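Local atomic coordinates of formate dehydrogenase (Staphylococcus aureus, PDB entry 6TTB), a protein that catalyses the NAD-dependent oxidation of formate, presumably releasing carbon dioxide and passing a hydride to the nicotinamide of the cofactor. Residues P85-I90 with P109-A114; V36-E41 with Y96-T101; T61-R66 with D342-F347; L159-E164 with S177-H182. All blocks are in the same frame, centred on the assembly; numbering follows the deposited sequence.

Contact 1 (P85-I90 with P109-A114)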
# COMPACT_ATOMS: atom_id res chain seq x y z
N PRO A 85 -35.86 -18.18 -19.85
CA PRO A 85 -36.54 -18.81 -20.99
C PRO A 85 -36.15 -18.28 -22.34
O PRO A 85 -36.45 -18.92 -23.36
CB PRO A 85 -38.03 -18.52 -20.75
CG PRO A 85 -38.11 -18.46 -19.24
CD PRO A 85 -36.82 -17.78 -18.80
N ASP A 86 -35.52 -17.08 -22.37
CA ASP A 86 -35.41 -16.39 -23.64
C ASP A 86 -34.11 -15.59 -23.76
O ASP A 86 -33.70 -15.25 -24.86
CB ASP A 86 -36.68 -15.63 -24.02
CG ASP A 86 -37.37 -14.96 -22.84
OD1 ASP A 86 -36.80 -15.03 -21.72
OD2 ASP A 86 -38.44 -14.30 -23.07
N MET A 87 -33.40 -15.41 -22.68
CA MET A 87 -32.15 -14.71 -22.87
C MET A 87 -31.28 -15.43 -23.90
O MET A 87 -31.16 -16.65 -23.88
CB MET A 87 -31.42 -14.53 -21.55
CG MET A 87 -30.86 -15.77 -21.01
SD MET A 87 -30.08 -15.48 -19.37
CE MET A 87 -29.06 -16.94 -19.35
N ASP A 88 -30.69 -14.66 -24.83
CA ASP A 88 -29.79 -15.18 -25.86
C ASP A 88 -28.34 -15.09 -25.37
O ASP A 88 -27.49 -15.89 -25.75
CB ASP A 88 -29.89 -14.33 -27.12
CG ASP A 88 -31.06 -14.68 -27.99
OD1 ASP A 88 -32.19 -14.12 -27.77
OD2 ASP A 88 -30.86 -15.47 -28.91
N VAL A 89 -28.08 -14.09 -24.54
CA VAL A 89 -26.73 -13.78 -24.09
C VAL A 89 -26.83 -13.19 -22.69
O VAL A 89 -27.62 -12.26 -22.45
CB VAL A 89 -26.03 -12.77 -25.03
CG1 VAL A 89 -24.72 -12.32 -24.42
CG2 VAL A 89 -25.83 -13.30 -26.45
N ILE A 90 -26.04 -13.73 -21.77
CA ILE A 90 -25.99 -13.16 -20.44
C ILE A 90 -24.65 -12.42 -20.28
O ILE A 90 -23.62 -12.79 -20.90
CB ILE A 90 -26.17 -14.25 -19.39
CG1 ILE A 90 -26.20 -13.69 -17.97
CG2 ILE A 90 -25.10 -15.35 -19.56
CD1 ILE A 90 -27.53 -13.03 -17.60
N PRO A 109 -32.85 -22.36 -22.76
CA PRO A 109 -32.72 -22.94 -24.08
C PRO A 109 -32.37 -21.95 -25.16
O PRO A 109 -32.29 -22.29 -26.34
CB PRO A 109 -34.18 -23.45 -24.32
CG PRO A 109 -35.06 -22.51 -23.53
CD PRO A 109 -34.24 -22.31 -22.29
N ASN A 110 -32.21 -20.68 -24.80
CA ASN A 110 -31.91 -19.76 -25.90
C ASN A 110 -30.46 -19.28 -25.84
O ASN A 110 -29.99 -18.57 -26.73
CB ASN A 110 -32.96 -18.67 -26.02
CG ASN A 110 -34.25 -19.25 -26.54
OD1 ASN A 110 -34.52 -19.20 -27.74
ND2 ASN A 110 -34.97 -19.94 -25.66
N LEU A 111 -29.77 -19.68 -24.80
CA LEU A 111 -28.61 -18.95 -24.36
C LEU A 111 -27.38 -19.50 -25.11
O LEU A 111 -27.22 -20.68 -25.30
CB LEU A 111 -28.50 -19.17 -22.86
CG LEU A 111 -27.14 -18.87 -22.27
CD1 LEU A 111 -26.90 -17.38 -22.25
CD2 LEU A 111 -27.06 -19.45 -20.89
N LYS A 112 -26.55 -18.62 -25.58
CA LYS A 112 -25.58 -19.03 -26.55
C LYS A 112 -24.25 -18.49 -26.11
O LYS A 112 -23.20 -19.11 -26.35
CB LYS A 112 -26.01 -18.54 -27.94
CG LYS A 112 -27.31 -19.14 -28.50
CD LYS A 112 -27.65 -18.58 -29.91
CE LYS A 112 -28.58 -17.36 -29.94
NZ LYS A 112 -29.98 -17.74 -29.60
N LEU A 113 -24.30 -17.38 -25.33
CA LEU A 113 -23.08 -16.63 -25.02
C LEU A 113 -23.16 -16.03 -23.63
O LEU A 113 -24.09 -15.27 -23.28
CB LEU A 113 -22.80 -15.57 -26.11
CG LEU A 113 -21.40 -14.93 -26.05
CD1 LEU A 113 -20.30 -15.94 -25.87
CD2 LEU A 113 -21.11 -13.98 -27.27
N ALA A 114 -22.20 -16.44 -22.81
CA ALA A 114 -22.05 -15.84 -21.50
C ALA A 114 -20.79 -14.98 -21.49
O ALA A 114 -19.67 -15.48 -21.56
CB ALA A 114 -21.98 -16.92 -20.45

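Contact 2 (V36-E41 with Y96-T101)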
# COMPACT_ATOMS: atom_id res chain seq x y z
N VAL A 36 -29.15 -9.96 -21.72
CA VAL A 36 -29.45 -9.65 -20.33
C VAL A 36 -28.16 -9.29 -19.63
O VAL A 36 -27.11 -9.98 -19.82
CB VAL A 36 -30.14 -10.81 -19.62
CG1 VAL A 36 -31.02 -10.32 -18.53
CG2 VAL A 36 -30.94 -11.64 -20.55
N ALA A 37 -28.22 -8.23 -18.81
CA ALA A 37 -27.02 -7.82 -18.10
C ALA A 37 -27.31 -7.67 -16.61
O ALA A 37 -28.43 -7.24 -16.23
CB ALA A 37 -26.48 -6.55 -18.70
N LEU A 38 -26.34 -8.12 -15.77
CA LEU A 38 -26.38 -7.79 -14.37
C LEU A 38 -25.15 -6.98 -13.98
O LEU A 38 -23.99 -7.39 -14.13
CB LEU A 38 -26.53 -9.02 -13.50
CG LEU A 38 -26.53 -8.68 -12.01
CD1 LEU A 38 -27.90 -8.12 -11.56
CD2 LEU A 38 -26.12 -9.87 -11.16
N PHE A 39 -25.44 -5.83 -13.40
CA PHE A 39 -24.44 -4.87 -13.08
C PHE A 39 -24.74 -4.30 -11.70
O PHE A 39 -25.89 -4.29 -11.26
CB PHE A 39 -24.52 -3.78 -14.10
CG PHE A 39 -24.04 -4.19 -15.45
CD1 PHE A 39 -22.93 -4.99 -15.59
CD2 PHE A 39 -24.57 -3.62 -16.59
CE1 PHE A 39 -22.37 -5.22 -16.83
CE2 PHE A 39 -24.05 -3.90 -17.85
CZ PHE A 39 -22.95 -4.69 -17.96
N PRO A 40 -23.73 -3.77 -11.00
CA PRO A 40 -24.00 -3.09 -9.72
C PRO A 40 -25.01 -1.95 -9.90
O PRO A 40 -25.14 -1.37 -11.00
CB PRO A 40 -22.64 -2.53 -9.30
CG PRO A 40 -21.58 -3.21 -10.25
CD PRO A 40 -22.34 -3.64 -11.50
N GLU A 41 -25.79 -1.71 -8.85
CA GLU A 41 -26.83 -0.69 -8.82
C GLU A 41 -26.20 0.71 -8.85
O GLU A 41 -25.28 0.98 -8.10
CB GLU A 41 -27.66 -0.86 -7.56
CG GLU A 41 -29.02 -0.21 -7.66
CD GLU A 41 -30.06 -1.17 -8.20
OE1 GLU A 41 -29.73 -2.41 -8.29
OE2 GLU A 41 -31.17 -0.71 -8.54
N TYR A 96 -19.39 -8.85 -9.40
CA TYR A 96 -20.80 -8.79 -9.08
C TYR A 96 -21.54 -9.73 -10.03
O TYR A 96 -22.14 -9.28 -11.02
CB TYR A 96 -21.29 -7.32 -9.11
CG TYR A 96 -22.68 -7.08 -8.60
CD1 TYR A 96 -23.76 -7.24 -9.44
CD2 TYR A 96 -22.94 -6.68 -7.30
CE1 TYR A 96 -25.04 -6.96 -9.02
CE2 TYR A 96 -24.23 -6.45 -6.84
CZ TYR A 96 -25.28 -6.58 -7.72
OH TYR A 96 -26.58 -6.38 -7.34
N PRO A 97 -21.37 -11.05 -9.85
CA PRO A 97 -21.65 -12.00 -10.92
C PRO A 97 -23.07 -12.54 -10.90
O PRO A 97 -23.70 -12.69 -9.84
CB PRO A 97 -20.63 -13.13 -10.72
CG PRO A 97 -20.36 -13.08 -9.20
CD PRO A 97 -20.77 -11.69 -8.70
N ALA A 98 -23.58 -12.70 -12.08
CA ALA A 98 -24.75 -13.51 -12.29
C ALA A 98 -24.30 -14.96 -12.45
O ALA A 98 -23.67 -15.30 -13.47
CB ALA A 98 -25.47 -13.01 -13.51
N TYR A 99 -24.55 -15.77 -11.40
CA TYR A 99 -24.14 -17.17 -11.39
C TYR A 99 -24.92 -17.96 -12.43
O TYR A 99 -26.16 -17.96 -12.43
CB TYR A 99 -24.23 -17.77 -10.00
CG TYR A 99 -23.08 -17.37 -9.11
CD1 TYR A 99 -21.79 -17.92 -9.28
CD2 TYR A 99 -23.25 -16.41 -8.11
CE1 TYR A 99 -20.72 -17.51 -8.49
CE2 TYR A 99 -22.20 -16.03 -7.27
CZ TYR A 99 -20.93 -16.56 -7.47
OH TYR A 99 -19.91 -16.15 -6.63
N MET A 100 -24.18 -18.63 -13.32
CA MET A 100 -24.78 -19.52 -14.30
C MET A 100 -24.52 -20.98 -13.89
O MET A 100 -23.61 -21.62 -14.38
CB MET A 100 -24.23 -19.22 -15.67
CG MET A 100 -24.75 -17.87 -16.22
SD MET A 100 -26.61 -17.56 -16.05
CE MET A 100 -27.28 -18.92 -16.99
N THR A 101 -25.31 -21.45 -12.92
CA THR A 101 -25.28 -22.82 -12.46
C THR A 101 -25.86 -23.74 -13.55
O THR A 101 -26.51 -23.29 -14.48
CB THR A 101 -26.08 -22.96 -11.17
OG1 THR A 101 -27.44 -22.61 -11.48
CG2 THR A 101 -25.58 -22.08 -10.04

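Contact 3 (T61-R66 with D342-F347)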
# COMPACT_ATOMS: atom_id res chain seq x y z
N THR A 61 -27.95 1.87 -25.84
CA THR A 61 -27.89 2.40 -27.19
C THR A 61 -27.15 1.44 -28.12
O THR A 61 -27.67 1.09 -29.17
CB THR A 61 -27.27 3.80 -27.22
OG1 THR A 61 -27.08 4.19 -25.87
CG2 THR A 61 -28.17 4.86 -27.85
N PHE A 62 -25.97 0.97 -27.72
CA PHE A 62 -25.20 0.11 -28.61
C PHE A 62 -26.04 -1.06 -29.06
O PHE A 62 -25.96 -1.47 -30.20
CB PHE A 62 -23.97 -0.43 -27.91
CG PHE A 62 -23.22 -1.44 -28.74
CD1 PHE A 62 -23.60 -2.76 -28.75
CD2 PHE A 62 -22.15 -1.05 -29.52
CE1 PHE A 62 -22.93 -3.70 -29.54
CE2 PHE A 62 -21.48 -1.98 -30.28
CZ PHE A 62 -21.88 -3.30 -30.31
N LEU A 63 -26.82 -1.63 -28.13
CA LEU A 63 -27.66 -2.79 -28.43
C LEU A 63 -28.96 -2.37 -29.09
O LEU A 63 -29.32 -2.89 -30.13
CB LEU A 63 -27.94 -3.58 -27.15
CG LEU A 63 -26.78 -4.46 -26.67
CD1 LEU A 63 -27.15 -5.23 -25.42
CD2 LEU A 63 -26.35 -5.39 -27.78
N GLU A 64 -29.70 -1.47 -28.44
CA GLU A 64 -30.99 -1.02 -28.94
C GLU A 64 -30.81 -0.25 -30.26
O GLU A 64 -31.77 0.22 -30.83
CB GLU A 64 -31.72 -0.16 -27.88
CG GLU A 64 -32.31 -0.98 -26.71
CD GLU A 64 -32.84 -0.17 -25.51
OE1 GLU A 64 -33.77 0.68 -25.69
OE2 GLU A 64 -32.33 -0.39 -24.39
N GLU A 65 -29.59 -0.15 -30.74
CA GLU A 65 -29.32 0.54 -31.99
C GLU A 65 -29.17 -0.48 -33.09
O GLU A 65 -28.93 -0.10 -34.22
CB GLU A 65 -27.95 1.18 -31.94
CG GLU A 65 -27.83 2.42 -32.79
CD GLU A 65 -27.04 3.52 -32.07
OE1 GLU A 65 -25.82 3.62 -32.30
OE2 GLU A 65 -27.64 4.20 -31.19
N ARG A 66 -29.18 -1.74 -32.72
CA ARG A 66 -28.82 -2.82 -33.62
C ARG A 66 -29.96 -3.82 -33.66
O ARG A 66 -29.82 -4.87 -34.25
CB ARG A 66 -27.57 -3.51 -33.11
CG ARG A 66 -26.36 -2.62 -33.04
CD ARG A 66 -25.19 -3.46 -33.59
NE ARG A 66 -23.84 -2.91 -33.56
CZ ARG A 66 -23.43 -1.75 -32.97
NH1 ARG A 66 -24.23 -1.03 -32.20
NH2 ARG A 66 -22.16 -1.39 -33.08
N ASP A 342 -16.84 -5.15 -28.54
CA ASP A 342 -16.21 -5.84 -29.66
C ASP A 342 -16.73 -7.29 -29.77
O ASP A 342 -17.06 -7.79 -30.87
CB ASP A 342 -14.69 -5.77 -29.63
CG ASP A 342 -14.08 -6.31 -30.91
OD1 ASP A 342 -14.07 -5.54 -31.96
OD2 ASP A 342 -13.63 -7.51 -30.90
N ILE A 343 -16.80 -7.97 -28.63
CA ILE A 343 -17.28 -9.34 -28.60
C ILE A 343 -18.65 -9.41 -29.26
O ILE A 343 -18.83 -10.17 -30.21
CB ILE A 343 -17.31 -9.83 -27.14
CG1 ILE A 343 -15.97 -10.45 -26.73
CG2 ILE A 343 -18.48 -10.76 -26.89
CD1 ILE A 343 -15.59 -10.17 -25.28
N LEU A 344 -19.62 -8.66 -28.70
CA LEU A 344 -21.00 -8.65 -29.18
C LEU A 344 -21.04 -8.38 -30.69
O LEU A 344 -21.90 -8.91 -31.39
CB LEU A 344 -21.77 -7.59 -28.44
CG LEU A 344 -21.91 -7.78 -26.94
CD1 LEU A 344 -22.70 -6.63 -26.33
CD2 LEU A 344 -22.58 -9.08 -26.61
N GLU A 345 -20.13 -7.54 -31.19
CA GLU A 345 -20.06 -7.23 -32.61
C GLU A 345 -19.70 -8.53 -33.38
O GLU A 345 -20.52 -9.07 -34.14
CB GLU A 345 -19.11 -6.04 -32.81
CG GLU A 345 -19.38 -5.25 -34.06
CD GLU A 345 -20.77 -4.68 -34.15
OE1 GLU A 345 -20.96 -3.57 -33.65
OE2 GLU A 345 -21.68 -5.36 -34.70
N ARG A 346 -18.52 -9.10 -33.07
CA ARG A 346 -18.14 -10.37 -33.68
C ARG A 346 -19.26 -11.42 -33.52
O ARG A 346 -19.66 -12.06 -34.48
CB ARG A 346 -16.84 -10.87 -33.06
CG ARG A 346 -15.72 -9.86 -33.10
CD ARG A 346 -14.40 -10.57 -32.88
NE ARG A 346 -13.33 -9.59 -32.68
CZ ARG A 346 -12.06 -9.79 -33.03
NH1 ARG A 346 -11.68 -10.97 -33.51
NH2 ARG A 346 -11.17 -8.86 -32.81
N PHE A 347 -19.76 -11.60 -32.30
CA PHE A 347 -20.84 -12.55 -32.09
C PHE A 347 -21.92 -12.36 -33.15
O PHE A 347 -22.31 -13.32 -33.79
CB PHE A 347 -21.42 -12.40 -30.69
CG PHE A 347 -22.49 -13.40 -30.36
CD1 PHE A 347 -22.24 -14.75 -30.46
CD2 PHE A 347 -23.78 -13.00 -30.09
CE1 PHE A 347 -23.23 -15.67 -30.24
CE2 PHE A 347 -24.80 -13.92 -29.93
CZ PHE A 347 -24.51 -15.25 -30.01

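Contact 4 (L159-E164 with S177-H182)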
# COMPACT_ATOMS: atom_id res chain seq x y z
N LEU A 159 3.61 -4.40 4.47
CA LEU A 159 4.92 -4.33 5.12
C LEU A 159 5.04 -3.03 5.92
O LEU A 159 5.61 -3.00 6.98
CB LEU A 159 6.06 -4.44 4.09
CG LEU A 159 6.35 -5.88 3.65
CD1 LEU A 159 6.59 -5.89 2.16
CD2 LEU A 159 7.53 -6.50 4.39
N ARG A 160 4.46 -1.98 5.41
CA ARG A 160 4.69 -0.70 6.03
C ARG A 160 3.72 -0.53 7.18
O ARG A 160 3.86 0.40 7.98
CB ARG A 160 4.67 0.43 5.00
CG ARG A 160 5.87 0.39 4.08
CD ARG A 160 6.16 1.71 3.41
NE ARG A 160 6.53 2.77 4.33
CZ ARG A 160 7.77 3.02 4.67
NH1 ARG A 160 8.75 2.23 4.24
NH2 ARG A 160 8.03 4.07 5.45
N ASN A 161 2.78 -1.49 7.31
CA ASN A 161 1.89 -1.42 8.44
C ASN A 161 1.11 -0.09 8.37
O ASN A 161 0.83 0.57 9.37
CB ASN A 161 2.71 -1.64 9.73
CG ASN A 161 1.88 -1.75 11.00
OD1 ASN A 161 0.76 -2.28 11.01
ND2 ASN A 161 2.42 -1.23 12.07
N TYR A 162 0.79 0.32 7.14
CA TYR A 162 -0.07 1.45 6.89
C TYR A 162 -1.33 1.40 7.75
O TYR A 162 -1.86 2.43 8.12
CB TYR A 162 -0.51 1.45 5.44
CG TYR A 162 -1.57 2.47 5.14
CD1 TYR A 162 -1.26 3.82 5.00
CD2 TYR A 162 -2.90 2.09 5.10
CE1 TYR A 162 -2.25 4.78 4.83
CE2 TYR A 162 -3.92 3.02 4.96
CZ TYR A 162 -3.59 4.37 4.79
OH TYR A 162 -4.57 5.24 4.52
N GLU A 163 -1.85 0.21 8.01
CA GLU A 163 -3.16 0.16 8.65
C GLU A 163 -3.08 0.76 10.02
O GLU A 163 -3.94 1.51 10.42
CB GLU A 163 -3.70 -1.25 8.72
CG GLU A 163 -4.44 -1.63 7.48
CD GLU A 163 -5.65 -0.78 7.16
OE1 GLU A 163 -6.47 -0.52 8.10
OE2 GLU A 163 -5.77 -0.37 6.00
N GLU A 164 -2.04 0.39 10.74
CA GLU A 164 -1.85 0.86 12.09
C GLU A 164 -1.55 2.33 12.05
O GLU A 164 -2.06 3.10 12.85
CB GLU A 164 -0.75 0.07 12.78
CG GLU A 164 -1.26 -0.69 13.99
CD GLU A 164 -1.93 0.22 15.01
OE1 GLU A 164 -1.22 0.87 15.74
OE2 GLU A 164 -3.19 0.27 15.06
N SER A 177 5.76 3.05 19.15
CA SER A 177 6.18 1.70 19.51
C SER A 177 5.30 0.72 18.78
O SER A 177 5.78 -0.27 18.23
CB SER A 177 6.15 1.46 20.98
OG SER A 177 7.25 2.15 21.58
N GLN A 178 4.00 1.06 18.71
CA GLN A 178 3.04 0.03 18.39
C GLN A 178 2.88 -0.04 16.90
O GLN A 178 2.43 -1.09 16.40
CB GLN A 178 1.71 0.28 19.07
CG GLN A 178 0.78 -0.91 18.93
CD GLN A 178 -0.66 -0.49 19.12
OE1 GLN A 178 -1.07 -0.08 20.19
NE2 GLN A 178 -1.42 -0.54 18.04
N VAL A 179 3.13 1.09 16.21
CA VAL A 179 3.22 1.07 14.76
C VAL A 179 4.53 0.44 14.40
O VAL A 179 4.62 -0.38 13.47
CB VAL A 179 3.23 2.44 14.10
CG1 VAL A 179 2.49 2.43 12.78
CG2 VAL A 179 2.90 3.62 15.01
N GLY A 180 5.58 0.92 15.06
CA GLY A 180 6.91 0.46 14.74
C GLY A 180 6.98 -1.06 14.70
O GLY A 180 7.55 -1.65 13.75
N ASN A 181 6.30 -1.67 15.69
CA ASN A 181 6.37 -3.08 15.99
C ASN A 181 6.20 -3.94 14.73
O ASN A 181 6.83 -4.98 14.62
CB ASN A 181 5.41 -3.44 17.13
CG ASN A 181 5.67 -4.80 17.75
OD1 ASN A 181 6.48 -4.93 18.68
ND2 ASN A 181 4.96 -5.81 17.28
N HIS A 182 5.43 -3.47 13.73
CA HIS A 182 5.21 -4.31 12.55
C HIS A 182 5.53 -3.58 11.24
O HIS A 182 5.13 -4.02 10.17
CB HIS A 182 3.80 -4.86 12.55
CG HIS A 182 3.57 -5.85 13.66
ND1 HIS A 182 4.39 -6.98 13.85
CD2 HIS A 182 2.63 -5.88 14.65
CE1 HIS A 182 3.97 -7.64 14.93
NE2 HIS A 182 2.90 -6.97 15.45

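Contact 1 (P85-I90 with P109-A114)
Asp88 and Lys112 lie side by side and point the same way, and their ends close a salt bridge, with Lys112 NZ 2.5 Å from Asp88 OD2. The ammonium group comes to the anti side of that oxygen, 25° out of the carboxylate plane. The long lysine chain has to turn back to get there, bending at chi3 (-93°) and chi4, and the same NZ also bonds the carbonyl of Asn110, 3.0 Å from its O. A flexible, long side chain thus suits a place where one ammonium group meets two acceptors. The other carboxylate oxygen, OD1, accepts from the backbone N of Lys34.

Beyond the charged pair the backbones draw together as parallel strands, Ile90 N bonding Leu113 O at 2.9 Å. These are strands 89-92 and 113-116 of a beta-alpha-beta unit whose connection carries helix 102-106, part of the parallel sheet of a flavodoxin-like domain. Along each strand successive side chains go to opposite faces of the sheet. Val89 and Leu113 run alongside each other on one face, CG2 of the valine 3.8 Å from CB of the leucine, under Phe347 of helix 330-348; branched apolar residues suit a surface that a helix covers. On the other face Ile90 turns its CG2 methyl to Ala114 CB (3.6 Å), the small alanine admitting the branched neighbour closely. Leu111 brings CD1 to the same Ile90 CG2, while Met87 lies alongside Leu111, its extended chain carrying CE to 3.6 Å from Leu111 CD2.

Contact 2 (V36-E41 with Y96-T101)
Leu38 meets Tyr96 at about a right angle, the leucine coming to the edge of the ring: CD1 lies in the ring plane, and CG is 3.8 Å from Tyr96 CE1. With CG anti to the backbone N (chi1 178°), Leu38 also sends CD2 to within 4.0 Å of Ala98 CB, where a small methyl accepts the bulky branch. A flat face of the tyrosine is used as well. Pro40 CA stands 4.0 Å from the centroid of the Tyr96 ring and only 9° off its normal, a CH-pi contact for which rigid proline and a broad aromatic ring are well matched. No hydrogen bond crosses this apolar patch.

The packing thins toward Glu41, a charged residue that is exposed. There the second subunit takes over: its Leu176 packs on Pro40 and Tyr96, and OG of Ser177 of the second subunit hydrogen-bonds the backbone O of Glu41. Inward, strand 34-38 runs between strands 69-73 and 89-92 of the parallel sheet, with Leu38 touching Leu73, while segment 96-101 leads from strand 89-92 into helix 102-106, whose first turn is capped by Thr101.

Contact 3 (T61-R66 with D342-F347)
Arg66 grips Glu345 side-on, giving NE and NH2 to the single oxygen OE1 at 3.0 and 2.6 Å. The two side chains cross at about a right angle, yet their flat ends are turned only 28° against each other. OE1 sits somewhat out of the guanidinium plane. NE meets the syn lone pair of OE1, on the side of the other oxygen, whereas NH2 approaches OE1 nearly along the C-O direction; a further bond from NE to OE2 is weak. The pairing of opposite charges suits a partly exposed place beside two helices.

Phe62 probably steadies the arginine. Its ring lies beneath the guanidinium, with Arg66 NH1 3.3 Å above the ring plane and over its centre, and NH1 also makes a weak bond to the carbonyl O of Phe62. In the backbone, Arg66 N bonds Leu63 O at 2.8 Å. Glu345 is brought across by CG lying anti to its backbone N (chi1 -155°) and a bend at chi2.

Deeper down the contact is apolar. Phe62 CE1 comes to 4.2 Å from Leu344 CB, and Leu63 and Leu344 cross at about a right angle with methyls CD2 and CD1 4.1 Å apart; leucines fill such a seam without any polar demand. Helix 59-64 and the C-terminal helix 330-348 lie next to each other against the five-stranded parallel sheet, Leu63 resting on Phe70 of strand 69-73 and Leu344 on Ile115 of strand 113-116, so the chain's end returns to its beginning, as in the D-2-hydroxyacid dehydrogenase family.

Contact 4 (L159-E164 with S177-H182)
Asn161 supplies the hydrogen bond of the contact: its ND2 donates to Val179 O at 2.7 Å, a weak bond because the N-H...O angle is only 130°. The amide gets there by placing CG anti to the backbone N (chi1 -174°), which carries it across to the backbone of Val179. The same carbonyl of Val179 receives His182 N from its own segment at 3.2 Å.

Van der Waals contacts surround this bond. CG1 of Val179, a compact branched residue, touches both Asn161 ND2 (3.7 Å) and Glu164 CB (4.0 Å). His182 lies against the asparagine, CB 3.9 Å from Asn161 ND2, with the ring almost perpendicular to the amide plane.

Asn161 also marks the break between two helices. Its positive phi (60°) closes helix 144-160 in a Schellman motif, and it sits at the N-cap position of helix 162-171, though its side chain does not cap but reaches to Val179; asparagine tolerates the left-handed backbone region more readily than most residues.

Polar neighbours make up the remainder. Glu164 and Gln178 cross at about a right angle with OE1 2.7 Å from NE2, but the angle is too poor for a hydrogen bond. The carboxylate is instead engaged by Arg167 in a salt bridge through OE2. On either side of Asn161 in sequence, Arg160 bridges to Glu149 of the second subunit, and Tyr162 OH is hydrogen-bonded to Glu163 OE2 of that subunit, the reciprocal pair forming too.

In the fold
Contacts 1, 2 and 3 belong to one domain, built on the five-stranded parallel sheet. The centres of contacts 1 and 2 are 13 Å apart, and Val89 O lies 2.9 Å from Val36 N, joining neighbouring strands. Contact 3, centred 15 Å from contact 1, adds the helical layer and touches contact 1 through Phe347. Contact 4 lies on the other side of the chain's centre, its own centre about 51 Å from that of contact 1, 39 Å from that of contact 2 and 50 Å from that of contact 3. Contacts 2 and 4 nevertheless both reach the second subunit. The side chain of Tyr96 in contact 2 is about 11 Å from a bound NAD, too far to touch it.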